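PDB 2BJR: MFP2B, which probably enhances polymerization of the major sperm protein (MSP) in the amoeboid motility of Ascaris sperm and binds a zinc ion. Local coordinates for residues W95-D100 / L157-I162; D116-L121 / G132-K137; Q228-W233 / E323-A328. All blocks are in the same frame, centred on the assembly; numbering follows the deposited sequence.

Interaction 1 (W95-D100 / L157-I162)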
loop_
_atom_site.group_PDB
_atom_site.type_symbol
_atom_site.label_atom_id
_atom_site.label_comp_id
_atom_site.label_asym_id
_atom_site.label_seq_id
_atom_site.Cartn_x
_atom_site.Cartn_y
_atom_site.Cartn_z
ATOM N N TRP A 95 -0.886 9.145 -12.841
ATOM C CA TRP A 95 0.297 9.877 -12.383
ATOM C C TRP A 95 1.190 10.174 -13.553
ATOM O O TRP A 95 1.588 9.269 -14.259
ATOM C CB TRP A 95 1.072 9.072 -11.321
ATOM C CG TRP A 95 0.396 8.875 -10.019
ATOM C CD1 TRP A 95 -0.530 7.959 -9.711
ATOM C CD2 TRP A 95 0.618 9.637 -8.801
ATOM N NE1 TRP A 95 -0.939 8.100 -8.405
ATOM C CE2 TRP A 95 -0.229 9.100 -7.815
ATOM C CE3 TRP A 95 1.415 10.729 -8.478
ATOM C CZ2 TRP A 95 -0.275 9.587 -6.514
ATOM C CZ3 TRP A 95 1.394 11.204 -7.188
ATOM C CH2 TRP A 95 0.547 10.641 -6.220
ATOM N N ILE A 96 1.525 11.441 -13.787
ATOM C CA ILE A 96 2.373 11.838 -14.894
ATOM C C ILE A 96 3.608 12.561 -14.408
ATOM O O ILE A 96 3.628 13.086 -13.299
ATOM C CB ILE A 96 1.609 12.761 -15.874
ATOM C CG1 ILE A 96 1.273 14.116 -15.184
ATOM C CG2 ILE A 96 0.386 12.078 -16.330
ATOM C CD1 ILE A 96 0.714 15.147 -16.137
ATOM N N LYS A 97 4.618 12.660 -15.268
ATOM C CA LYS A 97 5.785 13.456 -14.953
ATOM C C LYS A 97 5.390 14.918 -14.959
ATOM O O LYS A 97 4.622 15.370 -15.809
ATOM C CB LYS A 97 6.901 13.263 -15.971
ATOM C CG LYS A 97 7.581 11.893 -15.897
ATOM C CD LYS A 97 8.831 11.897 -16.788
ATOM C CE LYS A 97 8.944 10.668 -17.655
ATOM N NZ LYS A 97 9.962 10.888 -18.755
ATOM N N TYR A 98 5.961 15.654 -14.024
ATOM C CA TYR A 98 5.672 17.062 -13.881
ATOM C C TYR A 98 5.996 17.769 -15.218
ATOM O O TYR A 98 5.261 18.653 -15.648
ATOM C CB TYR A 98 6.522 17.592 -12.747
ATOM C CG TYR A 98 6.381 19.045 -12.489
ATOM C CD1 TYR A 98 5.253 19.543 -11.826
ATOM C CD2 TYR A 98 7.346 19.936 -12.914
ATOM C CE1 TYR A 98 5.115 20.917 -11.594
ATOM C CE2 TYR A 98 7.230 21.304 -12.675
ATOM C CZ TYR A 98 6.116 21.792 -12.022
ATOM O OH TYR A 98 6.018 23.160 -11.742
ATOM N N SER A 99 7.046 17.326 -15.902
ATOM C CA SER A 99 7.437 17.964 -17.158
ATOM C C SER A 99 6.405 17.760 -18.261
ATOM O O SER A 99 6.397 18.528 -19.218
ATOM C CB SER A 99 8.820 17.483 -17.627
ATOM O OG SER A 99 8.804 16.081 -17.863
ATOM N N ASP A 100 5.536 16.761 -18.119
ATOM C CA ASP A 100 4.526 16.430 -19.134
ATOM C C ASP A 100 3.177 17.086 -18.909
ATOM O O ASP A 100 2.210 16.760 -19.638
ATOM C CB ASP A 100 4.323 14.905 -19.209
ATOM C CG ASP A 100 5.490 14.190 -19.871
ATOM O OD1 ASP A 100 6.211 14.861 -20.664
ATOM O OD2 ASP A 100 5.753 12.968 -19.637
ATOM N N LEU A 157 12.446 19.263 -10.455
ATOM C CA LEU A 157 11.052 18.805 -10.463
ATOM C C LEU A 157 10.660 17.914 -11.651
ATOM O O LEU A 157 9.642 17.261 -11.605
ATOM C CB LEU A 157 10.113 20.029 -10.477
ATOM C CG LEU A 157 10.367 21.005 -9.329
ATOM C CD1 LEU A 157 9.263 22.055 -9.373
ATOM C CD2 LEU A 157 10.371 20.288 -7.976
ATOM N N ALA A 158 11.459 17.913 -12.726
ATOM C CA ALA A 158 11.016 17.416 -14.042
ATOM C C ALA A 158 10.416 16.016 -14.066
ATOM O O ALA A 158 9.396 15.757 -14.717
ATOM C CB ALA A 158 12.193 17.504 -15.046
ATOM N N ASN A 159 11.050 15.115 -13.341
ATOM C CA ASN A 159 10.650 13.703 -13.315
ATOM C C ASN A 159 9.825 13.332 -12.087
ATOM O O ASN A 159 9.439 12.172 -11.926
ATOM C CB ASN A 159 11.880 12.812 -13.348
ATOM C CG ASN A 159 12.792 13.086 -14.549
ATOM O OD1 ASN A 159 14.031 13.074 -14.408
ATOM N ND2 ASN A 159 12.202 13.357 -15.694
HETATM N N MSE A 160 9.547 14.287 -11.212
HETATM C CA MSE A 160 8.615 14.027 -10.106
HETATM C C MSE A 160 7.222 13.830 -10.695
HETATM O O MSE A 160 6.939 14.265 -11.814
HETATM C CB MSE A 160 8.645 15.198 -9.105
HETATM C CG MSE A 160 9.980 15.367 -8.507
HETATM SE SE MSE A 160 9.924 16.548 -6.980
HETATM C CE MSE A 160 11.856 16.752 -6.690
ATOM N N LEU A 161 6.346 13.176 -9.952
ATOM C CA LEU A 161 5.046 12.774 -10.450
ATOM C C LEU A 161 3.927 13.594 -9.785
ATOM O O LEU A 161 3.935 13.801 -8.590
ATOM C CB LEU A 161 4.830 11.293 -10.181
ATOM C CG LEU A 161 5.928 10.347 -10.659
ATOM C CD1 LEU A 161 5.544 8.922 -10.279
ATOM C CD2 LEU A 161 6.093 10.491 -12.135
ATOM N N ILE A 162 2.942 13.988 -10.585
ATOM C CA ILE A 162 1.713 14.658 -10.144
ATOM C C ILE A 162 0.517 13.900 -10.696
ATOM O O ILE A 162 0.678 13.062 -11.615
ATOM C CB ILE A 162 1.712 16.132 -10.590
ATOM C CG1 ILE A 162 1.742 16.265 -12.120
ATOM C CG2 ILE A 162 2.913 16.800 -10.023
ATOM C CD1 ILE A 162 1.454 17.677 -12.682
#

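Interaction 2 (D116-L121 / G132-K137)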
loop_
_atom_site.group_PDB
_atom_site.type_symbol
_atom_site.label_atom_id
_atom_site.label_comp_id
_atom_site.label_asym_id
_atom_site.label_seq_id
_atom_site.Cartn_x
_atom_site.Cartn_y
_atom_site.Cartn_z
ATOM N N ASP A 116 -4.063 26.673 -4.920
ATOM C CA ASP A 116 -2.779 26.744 -5.601
ATOM C C ASP A 116 -1.854 25.549 -5.255
ATOM O O ASP A 116 -0.740 25.523 -5.703
ATOM C CB ASP A 116 -2.049 28.037 -5.247
ATOM C CG ASP A 116 -2.557 29.259 -6.040
ATOM O OD1 ASP A 116 -3.083 29.132 -7.160
ATOM O OD2 ASP A 116 -2.363 30.397 -5.607
ATOM N N SER A 117 -2.345 24.579 -4.499
ATOM C CA SER A 117 -1.496 23.476 -4.052
ATOM C C SER A 117 -1.835 22.244 -4.876
ATOM O O SER A 117 -3.019 21.943 -5.120
ATOM C CB SER A 117 -1.702 23.227 -2.592
ATOM O OG SER A 117 -1.132 22.000 -2.152
ATOM N N PHE A 118 -0.800 21.523 -5.289
ATOM C CA PHE A 118 -1.027 20.191 -5.812
ATOM C C PHE A 118 -0.026 19.182 -5.283
ATOM O O PHE A 118 1.140 19.526 -5.047
ATOM C CB PHE A 118 -1.023 20.157 -7.290
ATOM C CG PHE A 118 0.144 20.754 -7.925
ATOM C CD1 PHE A 118 1.139 19.959 -8.472
ATOM C CD2 PHE A 118 0.206 22.125 -8.128
ATOM C CE1 PHE A 118 2.217 20.535 -9.140
ATOM C CE2 PHE A 118 1.285 22.697 -8.779
ATOM C CZ PHE A 118 2.276 21.921 -9.294
ATOM N N PRO A 119 -0.473 17.963 -5.078
ATOM C CA PRO A 119 0.462 16.909 -4.655
ATOM C C PRO A 119 1.586 16.692 -5.642
ATOM O O PRO A 119 1.365 16.781 -6.872
ATOM C CB PRO A 119 -0.428 15.680 -4.554
ATOM C CG PRO A 119 -1.808 16.226 -4.362
ATOM C CD PRO A 119 -1.866 17.471 -5.174
ATOM N N ILE A 120 2.784 16.412 -5.126
ATOM C CA ILE A 120 3.934 16.083 -5.947
ATOM C C ILE A 120 4.739 14.979 -5.246
ATOM O O ILE A 120 5.025 15.055 -4.042
ATOM C CB ILE A 120 4.740 17.329 -6.307
ATOM C CG1 ILE A 120 5.821 17.010 -7.324
ATOM C CG2 ILE A 120 5.314 18.032 -5.090
ATOM C CD1 ILE A 120 6.419 18.296 -7.949
ATOM N N LEU A 121 5.015 13.930 -6.006
ATOM C CA LEU A 121 5.773 12.778 -5.525
ATOM C C LEU A 121 7.182 12.775 -6.074
ATOM O O LEU A 121 7.413 12.647 -7.259
ATOM C CB LEU A 121 5.041 11.496 -5.911
ATOM C CG LEU A 121 5.722 10.231 -5.404
ATOM C CD1 LEU A 121 5.703 10.095 -3.889
ATOM C CD2 LEU A 121 5.014 9.060 -6.038
ATOM N N GLY A 132 4.920 15.430 -1.268
ATOM C CA GLY A 132 4.786 16.792 -0.748
ATOM C C GLY A 132 3.806 17.612 -1.579
ATOM O O GLY A 132 2.925 17.044 -2.226
ATOM N N TYR A 133 3.988 18.918 -1.613
ATOM C CA TYR A 133 3.154 19.791 -2.451
ATOM C C TYR A 133 3.936 20.806 -3.168
ATOM O O TYR A 133 4.969 21.273 -2.684
ATOM C CB TYR A 133 1.996 20.436 -1.689
ATOM C CG TYR A 133 2.320 21.722 -0.941
ATOM C CD1 TYR A 133 2.070 22.970 -1.521
ATOM C CD2 TYR A 133 2.933 21.692 0.306
ATOM C CE1 TYR A 133 2.382 24.179 -0.854
ATOM C CE2 TYR A 133 3.256 22.915 0.979
ATOM C CZ TYR A 133 2.955 24.137 0.377
ATOM O OH TYR A 133 3.266 25.308 1.044
ATOM N N ALA A 134 3.420 21.152 -4.343
ATOM C CA ALA A 134 3.967 22.222 -5.142
ATOM C C ALA A 134 2.964 23.393 -5.122
ATOM O O ALA A 134 1.746 23.194 -5.103
ATOM C CB ALA A 134 4.237 21.777 -6.511
ATOM N N ASP A 135 3.510 24.591 -5.095
ATOM C CA ASP A 135 2.697 25.830 -5.099
ATOM C C ASP A 135 2.657 26.326 -6.520
ATOM O O ASP A 135 3.685 26.574 -7.159
ATOM C CB ASP A 135 3.302 26.862 -4.182
ATOM C CG ASP A 135 2.475 28.135 -4.117
ATOM O OD1 ASP A 135 2.457 28.910 -5.066
ATOM O OD2 ASP A 135 1.833 28.439 -3.137
ATOM N N ASN A 136 1.448 26.470 -7.027
ATOM C CA ASN A 136 1.238 26.926 -8.379
ATOM C C ASN A 136 1.822 28.304 -8.684
ATOM O O ASN A 136 2.219 28.564 -9.781
ATOM C CB ASN A 136 -0.257 27.006 -8.662
ATOM C CG ASN A 136 -0.526 27.222 -10.085
ATOM O OD1 ASN A 136 0.068 26.546 -10.941
ATOM N ND2 ASN A 136 -1.372 28.201 -10.382
ATOM N N LYS A 137 1.865 29.163 -7.707
ATOM C CA LYS A 137 2.360 30.527 -7.945
ATOM C C LYS A 137 3.898 30.563 -7.940
ATOM O O LYS A 137 4.508 31.092 -8.878
ATOM C CB LYS A 137 1.803 31.504 -6.911
ATOM C CG LYS A 137 0.286 31.529 -6.721
ATOM C CD LYS A 137 -0.085 32.400 -5.468
ATOM C CE LYS A 137 -1.381 33.273 -5.664
ATOM N NZ LYS A 137 -2.259 33.345 -4.419
#

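Interaction 3 (Q228-W233 / E323-A328)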
loop_
_atom_site.group_PDB
_atom_site.type_symbol
_atom_site.label_atom_id
_atom_site.label_comp_id
_atom_site.label_asym_id
_atom_site.label_seq_id
_atom_site.Cartn_x
_atom_site.Cartn_y
_atom_site.Cartn_z
ATOM N N GLN A 228 -6.846 -18.835 5.812
ATOM C CA GLN A 228 -6.105 -17.672 6.264
ATOM C C GLN A 228 -5.473 -17.009 5.061
ATOM O O GLN A 228 -4.987 -17.685 4.190
ATOM C CB GLN A 228 -5.026 -18.127 7.222
ATOM C CG GLN A 228 -5.534 -18.671 8.522
ATOM C CD GLN A 228 -4.486 -19.434 9.335
ATOM O OE1 GLN A 228 -3.274 -19.155 9.254
ATOM N NE2 GLN A 228 -4.943 -20.385 10.123
ATOM N N TYR A 229 -5.478 -15.686 5.020
ATOM C CA TYR A 229 -5.043 -14.953 3.866
ATOM C C TYR A 229 -4.054 -13.870 4.265
ATOM O O TYR A 229 -4.028 -13.442 5.398
ATOM C CB TYR A 229 -6.207 -14.298 3.160
ATOM C CG TYR A 229 -7.330 -15.268 2.758
ATOM C CD1 TYR A 229 -8.286 -15.684 3.705
ATOM C CD2 TYR A 229 -7.424 -15.748 1.469
ATOM C CE1 TYR A 229 -9.332 -16.524 3.353
ATOM C CE2 TYR A 229 -8.449 -16.644 1.128
ATOM C CZ TYR A 229 -9.416 -16.972 2.086
ATOM O OH TYR A 229 -10.438 -17.838 1.784
ATOM N N VAL A 230 -3.189 -13.499 3.325
ATOM C CA VAL A 230 -2.103 -12.564 3.600
ATOM C C VAL A 230 -2.569 -11.111 3.772
ATOM O O VAL A 230 -3.281 -10.571 2.937
ATOM C CB VAL A 230 -1.116 -12.606 2.442
ATOM C CG1 VAL A 230 0.027 -11.522 2.663
ATOM C CG2 VAL A 230 -0.490 -13.985 2.337
ATOM N N ALA A 231 -2.118 -10.482 4.847
ATOM C CA ALA A 231 -2.407 -9.073 5.116
ATOM C C ALA A 231 -1.169 -8.458 5.730
ATOM O O ALA A 231 -0.333 -9.173 6.316
ATOM C CB ALA A 231 -3.573 -8.978 6.054
ATOM N N LEU A 232 -1.077 -7.126 5.596
ATOM C CA LEU A 232 -0.017 -6.295 6.105
ATOM C C LEU A 232 -0.559 -5.220 7.020
ATOM O O LEU A 232 -1.589 -4.620 6.743
ATOM C CB LEU A 232 0.682 -5.632 4.951
ATOM C CG LEU A 232 1.732 -4.545 5.173
ATOM C CD1 LEU A 232 2.952 -5.159 5.749
ATOM C CD2 LEU A 232 1.994 -3.777 3.882
ATOM N N TRP A 233 0.132 -5.040 8.136
ATOM C CA TRP A 233 -0.160 -4.012 9.118
ATOM C C TRP A 233 1.188 -3.325 9.424
ATOM O O TRP A 233 2.234 -3.738 8.910
ATOM C CB TRP A 233 -0.628 -4.709 10.349
ATOM C CG TRP A 233 -1.396 -3.952 11.321
ATOM C CD1 TRP A 233 -2.352 -3.040 11.075
ATOM C CD2 TRP A 233 -1.314 -4.093 12.731
ATOM N NE1 TRP A 233 -2.912 -2.607 12.254
ATOM C CE2 TRP A 233 -2.276 -3.230 13.293
ATOM C CE3 TRP A 233 -0.555 -4.899 13.587
ATOM C CZ2 TRP A 233 -2.509 -3.157 14.669
ATOM C CZ3 TRP A 233 -0.775 -4.816 14.966
ATOM C CH2 TRP A 233 -1.737 -3.941 15.492
ATOM N N GLU A 323 0.058 -25.924 10.692
ATOM C CA GLU A 323 0.330 -24.847 9.747
ATOM C C GLU A 323 -0.369 -23.573 10.194
ATOM O O GLU A 323 -1.529 -23.629 10.547
ATOM C CB GLU A 323 -0.218 -25.234 8.401
ATOM C CG GLU A 323 0.480 -26.439 7.781
ATOM C CD GLU A 323 -0.342 -27.160 6.745
ATOM O OE1 GLU A 323 -1.557 -26.939 6.666
ATOM O OE2 GLU A 323 0.265 -27.960 5.996
ATOM N N ILE A 324 0.319 -22.435 10.122
ATOM C CA ILE A 324 -0.206 -21.165 10.633
ATOM C C ILE A 324 0.490 -19.998 9.961
ATOM O O ILE A 324 1.713 -19.930 9.915
ATOM C CB ILE A 324 -0.104 -21.106 12.157
ATOM C CG1 ILE A 324 -0.652 -19.784 12.723
ATOM C CG2 ILE A 324 1.326 -21.315 12.626
ATOM C CD1 ILE A 324 -2.105 -19.654 12.547
ATOM N N LEU A 325 -0.309 -19.069 9.427
ATOM C CA LEU A 325 0.207 -17.958 8.663
ATOM C C LEU A 325 0.694 -16.785 9.549
ATOM O O LEU A 325 -0.056 -16.256 10.387
ATOM C CB LEU A 325 -0.853 -17.476 7.689
ATOM C CG LEU A 325 -0.511 -16.295 6.810
ATOM C CD1 LEU A 325 0.666 -16.633 5.915
ATOM C CD2 LEU A 325 -1.664 -15.810 5.941
ATOM N N GLY A 326 1.947 -16.406 9.311
ATOM C CA GLY A 326 2.556 -15.232 9.934
ATOM C C GLY A 326 3.604 -14.595 9.031
ATOM O O GLY A 326 3.357 -14.308 7.865
ATOM N N LYS A 327 4.758 -14.289 9.576
ATOM C CA LYS A 327 5.717 -13.476 8.817
ATOM C C LYS A 327 7.131 -14.056 8.950
ATOM O O LYS A 327 7.416 -14.761 9.913
ATOM C CB LYS A 327 5.629 -12.017 9.305
ATOM C CG LYS A 327 6.289 -11.776 10.725
ATOM C CD LYS A 327 5.929 -10.384 11.279
ATOM C CE LYS A 327 6.582 -10.136 12.660
ATOM N NZ LYS A 327 8.054 -9.779 12.518
ATOM N N ALA A 328 8.032 -13.708 8.031
ATOM C CA ALA A 328 9.454 -14.102 8.146
ATOM C C ALA A 328 10.323 -13.025 7.546
ATOM O O ALA A 328 9.908 -12.282 6.633
ATOM C CB ALA A 328 9.726 -15.431 7.423
#

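Interaction 1 (W95-D100 / L157-I162)
Tyr98 runs abreast of Leu157, just where strand 92-97 ends and a 3-10 turn begins. Its CB sits 3.3 Å from Leu157 O and close to Met160 O as well. With CG anti to the backbone N (chi1 178°), the ring follows the leucine: CD2 meets Leu157 CB at 3.7 Å, CE2 touches Leu157 CB and Leu157 CD1, and CZ and OH pass Leu157 CD1. On the other flank, CD1 of the tyrosine ring receives Ile162 CG2 at its edge, near the ring plane. Arg101 makes a cation-pi contact with the same ring and hydrogen-bonds Tyr98 O.

The backbones form the end of an antiparallel strand pair, 92-97 with 161-166. Ile96 and Ile162 are a hydrogen-bonded pair, with Ile96 N to Ile162 O at 2.8 Å and Ile162 N to Ile96 O at 2.9 Å. Their side chains share one face of the sheet, Ile96 CG1 against Ile162 CG1 at 3.8 Å. Lys97 and Leu161 follow as a non-hydrogen-bonded pair. Beyond them a type I turn, Leu157 to Met160, presents carbonyls to the 3-10 turn: Tyr98 N donates to Met160 O (2.8 Å), and Ser99 N to Ala158 O. At the other end of the contact, the Trp95 side chain lies roughly perpendicular to that of Leu161, CE3 being 3.9 Å from Leu161 CB, while Leu161 O meets the indole in plane at its edge. Leu28 touches both of these side chains.

Interaction 2 (D116-L121 / G132-K137)
The beta hairpin of strands 117-122 and 130-135 is held here by an antiparallel pairing in which Phe118 and Ala134, then Ile120 and Gly132, are the hydrogen-bonded pairs. Ala134 N donates to Phe118 O at 2.9 Å, and Phe118 N returns a bond to Ala134 O. Gly132 N and Ile120 O are joined at 2.8 Å, whereas Ile120 N reaches Gly132 O from well above the carbonyl plane, 49° out of it.

Phe118 carries the side-chain packing. Its CG stands between the backbone N and the carbonyl carbon (chi1 53°), which folds the ring back across the partner strand and lays one face over Ala134 CB. This CH-pi contact has the methyl carbon 3.7 Å from the ring centroid, offset toward the rim. Ile120 CG2 flanks the same methyl at 4.1 Å. Ser117 OG comes obliquely to the Tyr133 ring, nearest CD1, and is hydrogen-bonded to His46 ND1.

Past the strand ends, Asn136 N donates to Asp116 O. The Lys137 chain runs across Asp116 with CG, CD and CE passing OD2, and Lys137 NZ forms a salt bridge to Asp116 OD2 at 3.2 Å. Asp135 OD1 accepts from Lys137 N, closing an Asx turn that leads out of the strand. Sequence-adjacent strands paired antiparallel, 117-122, 130-135, 140-145 and 148-153 in order, make the sheet an antiparallel meander.

Interaction 3 (Q228-W233 / E323-A328)
Leu325 and Gln228 pass each other with their side chains running antiparallel, the glutamine reaching the backbone N of Leu325, the leucine the peptide after Tyr229. They bury the most surface in this contact, which brings strand 322-329 against the start of strand 229-235 without any backbone-to-backbone hydrogen bond between the two segments.

Gln228 has its CG anti to the carbonyl carbon, and the chain is extended beyond it, which carries the amide across to the neighbouring strand. There OE1 accepts the N-H of Leu325, Gln228 OE1 to Leu325 N being 3.0 Å. The bond is nearly straight, 163° at the hydrogen, and arrives almost in line with the amide carbonyl. The same oxygen lies 3.3 Å from Leu325 CB and 3.5 Å from Ile324 CD1. Ile324 itself lies aslant to the glutamine, and its CD1 also comes within 3.8 Å of Gln228 NE2, so that one methyl lies against both polar atoms of the amide. NE2 is used elsewhere, donating to Asn225 O and Thr220 OG1; bonds on both ends of the amide fix its rotation.

Leu325 sends its side chain the other way. CG is anti to the backbone N (chi1 179°), and CD2 comes to rest on the peptide that links Tyr229 to Val230, 3.4 Å from Tyr229 O. Val230 CG2 touches Leu325 CD2 at 4.2 Å, and Pro314 of strand 313-319 packs on Val230 in turn.

The two strands belong to different antiparallel sheets of the second motility-protein region, so this buried contact is an interface between sheets. Its chemistry implies a join of aliphatic carbons packed against amide and peptide groups, with one directional bond: the glutamine carbonyl supplies the acceptor for the N-H of buried Leu325.

In the fold
Interactions 1 and 2 are neighbours, their centres 11 Å apart, with 116-121 / 132-137 nested inside the chain loop that 95-100 / 157-162 closes. They meet directly: Leu161 O lies 2.8 Å from Leu121 N, a probable hydrogen bond between strands, and Tyr98 CE1 packs 3.8 Å from Phe118 CZ. Ile162 CG2 also rests against Pro119 O, so the two contacts form one continuous piece of the first motility-protein region. Interaction 3 lies in the second such region, on the opposite side of the chain's centre, about 36 Å from interaction 1 and 38 Å from interaction 2 between centres. All three lie away from the zinc site of His86, Cys174, Cys176 and Cys179.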